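Long-range contacts in beta-N-acetylhexosaminidase (Bacteroides fragilis, PDB 4PYS), which probably removes terminal N-acetylhexosamine residues from the non-reducing ends of glycans, as a glycoside hydrolase of family 20: residues E61-H66 with P86-V91; I82-E87 with F119-I124. All blocks are in the same frame, centred on the assembly; numbering follows the deposited sequence.

Contact 1: E61-H66 with P86-V91; sequences EEVNSH and PERIIV
Glu62 turns its carbonyl oxygen to the guanidinium group of Arg88, the side chain on which this contact centres. The bond, Arg88 NH2 to Glu62 O, is long and weak at 3.4 Å; Ser65 N and Ser65 OG grip the same oxygen more firmly. The Glu62 carboxylate instead reaches Lys70 in a salt bridge and Ser68. One residue on, Val63 O takes a straight bond from Arg88 NH1 (2.9 Å, 177° at the hydrogen) and lies at the guanidinium edge, almost in its plane. The Arg88 chain, extended only about chi2, bends at chi3 (70°), which brings its end to this short 3-10 turn. Ser65 O comes within 2.9 Å of Arg88 NH2, oblique to the plane, while Ser65 OG receives a hydrogen from a water that accepts from Arg88 NH2 at 2.8 Å. At His66 the backbone takes over: Ile89 N donates to His66 O (2.8 Å, 166°), whereas the His66 side chain sets out away from 86-91 and its ND1 is hydrogen-bonded to the backbone N of Arg32. This bond begins the parallel pairing of strands 67-71 and 89-93, beside an arginine bonded to 3-10 turn carbonyls, in domain 2 of this family 20 enzyme.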
# COMPACT_ATOMS: atom_id res chain seq x y z
N GLU A 61 -20.99 -32.42 -6.39
CA GLU A 61 -20.07 -33.25 -7.17
C GLU A 61 -19.23 -32.41 -8.13
O GLU A 61 -19.78 -31.74 -9.01
CB GLU A 61 -20.84 -34.31 -7.95
CG GLU A 61 -21.44 -35.40 -7.08
CD GLU A 61 -20.37 -36.22 -6.38
OE1 GLU A 61 -20.32 -36.21 -5.13
OE2 GLU A 61 -19.57 -36.88 -7.08
N GLU A 62 -17.92 -32.44 -7.95
CA GLU A 62 -17.02 -31.61 -8.76
C GLU A 62 -17.16 -31.88 -10.26
O GLU A 62 -17.07 -30.96 -11.07
CB GLU A 62 -15.56 -31.80 -8.34
CG GLU A 62 -14.58 -30.98 -9.18
CD GLU A 62 -13.14 -31.13 -8.73
OE1 GLU A 62 -12.88 -31.94 -7.82
OE2 GLU A 62 -12.27 -30.44 -9.31
N VAL A 63 -17.39 -33.14 -10.62
CA VAL A 63 -17.41 -33.54 -12.02
C VAL A 63 -18.49 -32.78 -12.81
O VAL A 63 -18.32 -32.52 -14.00
CB VAL A 63 -17.57 -35.08 -12.17
CG1 VAL A 63 -18.97 -35.52 -11.79
CG2 VAL A 63 -17.24 -35.51 -13.58
N ASN A 64 -19.56 -32.39 -12.12
CA ASN A 64 -20.66 -31.67 -12.76
C ASN A 64 -20.48 -30.16 -12.80
O ASN A 64 -21.32 -29.45 -13.36
CB ASN A 64 -21.97 -31.99 -12.06
CG ASN A 64 -22.34 -33.45 -12.17
OD1 ASN A 64 -22.07 -34.10 -13.19
ND2 ASN A 64 -22.95 -33.99 -11.12
N SER A 65 -19.40 -29.67 -12.21
CA SER A 65 -19.15 -28.23 -12.16
C SER A 65 -18.42 -27.72 -13.41
O SER A 65 -17.74 -28.48 -14.10
CB SER A 65 -18.37 -27.86 -10.89
OG SER A 65 -17.00 -28.21 -11.00
N HIS A 66 -18.61 -26.43 -13.70
CA HIS A 66 -17.90 -25.72 -14.77
C HIS A 66 -16.61 -25.13 -14.23
O HIS A 66 -15.63 -24.96 -14.96
CB HIS A 66 -18.74 -24.54 -15.29
CG HIS A 66 -20.03 -24.93 -15.95
ND1 HIS A 66 -21.26 -24.52 -15.47
CD2 HIS A 66 -20.28 -25.67 -17.06
CE1 HIS A 66 -22.21 -25.00 -16.25
NE2 HIS A 66 -21.64 -25.70 -17.22
N PRO A 86 -11.63 -27.14 -22.66
CA PRO A 86 -12.93 -26.94 -23.32
C PRO A 86 -14.13 -27.37 -22.47
O PRO A 86 -15.26 -27.05 -22.84
CB PRO A 86 -12.82 -27.81 -24.57
CG PRO A 86 -11.37 -27.88 -24.86
CD PRO A 86 -10.69 -27.89 -23.52
N GLU A 87 -13.89 -28.08 -21.37
CA GLU A 87 -14.99 -28.56 -20.52
C GLU A 87 -15.15 -27.81 -19.20
O GLU A 87 -16.26 -27.70 -18.69
CB GLU A 87 -14.84 -30.06 -20.25
N ARG A 88 -14.06 -27.31 -18.63
CA ARG A 88 -14.13 -26.73 -17.29
C ARG A 88 -12.93 -25.85 -16.98
O ARG A 88 -11.97 -25.80 -17.74
CB ARG A 88 -14.18 -27.86 -16.25
CG ARG A 88 -12.89 -28.68 -16.20
CD ARG A 88 -12.94 -29.79 -15.16
NE ARG A 88 -13.85 -30.87 -15.52
CZ ARG A 88 -15.03 -31.06 -14.95
NH1 ARG A 88 -15.80 -32.07 -15.33
NH2 ARG A 88 -15.44 -30.26 -13.98
N ILE A 89 -13.03 -25.14 -15.85
CA ILE A 89 -11.90 -24.43 -15.28
C ILE A 89 -11.57 -25.07 -13.95
O ILE A 89 -12.47 -25.33 -13.14
CB ILE A 89 -12.21 -22.95 -15.01
CG1 ILE A 89 -12.73 -22.28 -16.27
CG2 ILE A 89 -10.98 -22.23 -14.49
CD1 ILE A 89 -12.99 -20.79 -16.12
N ILE A 90 -10.30 -25.35 -13.73
CA ILE A 90 -9.84 -25.79 -12.42
C ILE A 90 -8.91 -24.73 -11.88
O ILE A 90 -7.88 -24.43 -12.49
CB ILE A 90 -9.09 -27.11 -12.50
CG1 ILE A 90 -10.01 -28.18 -13.06
CG2 ILE A 90 -8.59 -27.53 -11.12
CD1 ILE A 90 -9.30 -29.44 -13.38
N VAL A 91 -9.29 -24.15 -10.75
CA VAL A 91 -8.45 -23.14 -10.11
C VAL A 91 -7.88 -23.76 -8.85
O VAL A 91 -8.61 -24.29 -8.01
CB VAL A 91 -9.26 -21.90 -9.70
CG1 VAL A 91 -8.33 -20.84 -9.11
CG2 VAL A 91 -10.01 -21.33 -10.90
O HOH W 1 -14.59 -27.96 -12.69

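Contact 2: I82-E87 with F119-I124; sequences IRVTPE and FPCVEI
Val84 crosses Phe119 at about a right angle, setting its CG1 against Phe119 CB at 3.8 Å while the phenyl ring itself leads away from the strand 82-84. With CG1 anti to the backbone N (chi1 177°), that methyl also comes close to Phe119 O and Pro120 O, and CG2 is turned to Val122 CG1, 4.0 Å off. These valines share one face of the sheet with Ile82 and Ile124, whose CB atoms stand 4.3 Å apart. Arg83 and Glu123 occupy the other face, side by side and pointing the same way. They meet through aliphatic carbons, Arg83 CG to Glu123 CG at 3.7 Å, with the guanidinium and carboxylate planes turned 49° apart; their charged atoms stay separated, and Arg83 NH2 forms its salt bridge with Glu92. Past the paired region, Cys121 SG sits against Pro86 CD at 3.6 Å, just where the chain leaves the strand in an ST turn closed by Glu87 N on Thr85 OG1. Between the two strands, antiparallel backbone bonds join Ile82 to Ile124 and Val84 to Val122; the longest, Val122 N to Val84 O, is 3.2 Å. Helix 96-109 packs on the apolar face, Leu106 against Ile82 and Phe119, Trp109 against Phe119 and Val122; Trp109 NE1 also bonds Pro120 O. Within the sheet, strand 80-84 lies between strands 89-93 and 117-126, while strands 17-21 and 23-27 pair with the farther edge of 117-126.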
# COMPACT_ATOMS: atom_id res chain seq x y z
N ILE A 82 -4.25 -21.95 -12.83
CA ILE A 82 -5.54 -21.97 -13.52
C ILE A 82 -5.40 -22.89 -14.71
O ILE A 82 -4.46 -22.73 -15.49
CB ILE A 82 -5.91 -20.58 -14.05
CG1 ILE A 82 -6.14 -19.58 -12.91
CG2 ILE A 82 -7.17 -20.67 -14.91
CD1 ILE A 82 -6.36 -18.13 -13.39
N ARG A 83 -6.30 -23.85 -14.86
CA ARG A 83 -6.37 -24.63 -16.09
C ARG A 83 -7.74 -24.43 -16.70
O ARG A 83 -8.76 -24.76 -16.08
CB ARG A 83 -6.14 -26.12 -15.84
CG ARG A 83 -4.70 -26.48 -15.54
CD ARG A 83 -4.58 -27.94 -15.11
NE ARG A 83 -4.97 -28.10 -13.71
CZ ARG A 83 -5.31 -29.27 -13.17
NH1 ARG A 83 -5.32 -30.36 -13.92
NH2 ARG A 83 -5.64 -29.34 -11.89
N VAL A 84 -7.77 -23.85 -17.90
CA VAL A 84 -9.01 -23.74 -18.67
C VAL A 84 -8.96 -24.79 -19.77
O VAL A 84 -8.05 -24.79 -20.59
CB VAL A 84 -9.15 -22.34 -19.31
CG1 VAL A 84 -10.41 -22.28 -20.18
CG2 VAL A 84 -9.18 -21.26 -18.25
N THR A 85 -9.93 -25.71 -19.76
CA THR A 85 -10.06 -26.72 -20.80
C THR A 85 -11.37 -26.44 -21.53
O THR A 85 -12.14 -25.58 -21.10
CB THR A 85 -10.08 -28.16 -20.21
OG1 THR A 85 -11.34 -28.41 -19.57
CG2 THR A 85 -8.95 -28.35 -19.22
N PRO A 86 -11.63 -27.14 -22.66
CA PRO A 86 -12.93 -26.94 -23.32
C PRO A 86 -14.13 -27.37 -22.47
O PRO A 86 -15.26 -27.05 -22.84
CB PRO A 86 -12.82 -27.81 -24.57
CG PRO A 86 -11.37 -27.88 -24.86
CD PRO A 86 -10.69 -27.89 -23.52
N GLU A 87 -13.89 -28.08 -21.37
CA GLU A 87 -14.99 -28.56 -20.52
C GLU A 87 -15.15 -27.81 -19.20
O GLU A 87 -16.26 -27.70 -18.69
CB GLU A 87 -14.84 -30.06 -20.25
N PHE A 119 -13.18 -17.85 -22.15
CA PHE A 119 -11.81 -18.05 -21.70
C PHE A 119 -11.05 -18.95 -22.67
O PHE A 119 -11.39 -20.12 -22.83
CB PHE A 119 -11.79 -18.72 -20.33
CG PHE A 119 -12.35 -17.87 -19.22
CD1 PHE A 119 -11.71 -16.70 -18.84
CD2 PHE A 119 -13.50 -18.26 -18.55
CE1 PHE A 119 -12.22 -15.92 -17.81
CE2 PHE A 119 -14.01 -17.50 -17.51
CZ PHE A 119 -13.37 -16.33 -17.14
N PRO A 120 -10.01 -18.40 -23.32
CA PRO A 120 -9.19 -19.26 -24.18
C PRO A 120 -8.54 -20.33 -23.34
O PRO A 120 -8.16 -20.06 -22.20
CB PRO A 120 -8.14 -18.30 -24.74
CG PRO A 120 -8.80 -16.93 -24.68
CD PRO A 120 -9.64 -16.97 -23.42
N CYS A 121 -8.42 -21.54 -23.87
CA CYS A 121 -7.82 -22.62 -23.09
C CYS A 121 -6.37 -22.29 -22.77
O CYS A 121 -5.66 -21.68 -23.58
CB CYS A 121 -7.95 -23.95 -23.83
SG CYS A 121 -9.68 -24.45 -24.02
N VAL A 122 -5.93 -22.68 -21.58
CA VAL A 122 -4.65 -22.21 -21.06
C VAL A 122 -4.30 -22.95 -19.78
O VAL A 122 -5.18 -23.47 -19.09
CB VAL A 122 -4.70 -20.69 -20.79
CG1 VAL A 122 -5.52 -20.38 -19.54
CG2 VAL A 122 -3.29 -20.10 -20.64
N GLU A 123 -3.01 -23.01 -19.47
CA GLU A 123 -2.59 -23.29 -18.10
C GLU A 123 -1.70 -22.15 -17.64
O GLU A 123 -0.69 -21.83 -18.27
CB GLU A 123 -1.86 -24.64 -18.01
CG GLU A 123 -1.43 -24.98 -16.58
CD GLU A 123 -0.95 -26.42 -16.44
OE1 GLU A 123 -1.23 -27.24 -17.34
OE2 GLU A 123 -0.30 -26.72 -15.42
N ILE A 124 -2.09 -21.53 -16.53
CA ILE A 124 -1.34 -20.43 -15.95
C ILE A 124 -0.87 -20.87 -14.58
O ILE A 124 -1.67 -21.37 -13.78
CB ILE A 124 -2.24 -19.20 -15.78
CG1 ILE A 124 -2.75 -18.72 -17.14
CG2 ILE A 124 -1.50 -18.08 -15.07
CD1 ILE A 124 -3.91 -17.73 -17.03

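Overall arrangement
Both contacts belong to the same mixed sheet of the domain that accompanies the catalytic barrel, with centres about 11 Å apart. They share Pro86 and Glu87, in the turn between strands 80-84 and 89-93, and these neighbouring antiparallel strands join them directly: Ile90 N lies 2.9 Å from Arg83 O, a probable hydrogen bond, and Ile89 CD1 packs on Phe119 CD2 at 3.5 Å. Contact 2 is the buried one, regular strand pairing with an apolar face under a helix. Contact 1, only partly buried, ties a loop to the start of a strand through polar bonds from one arginine and a single backbone bond, with a water helping.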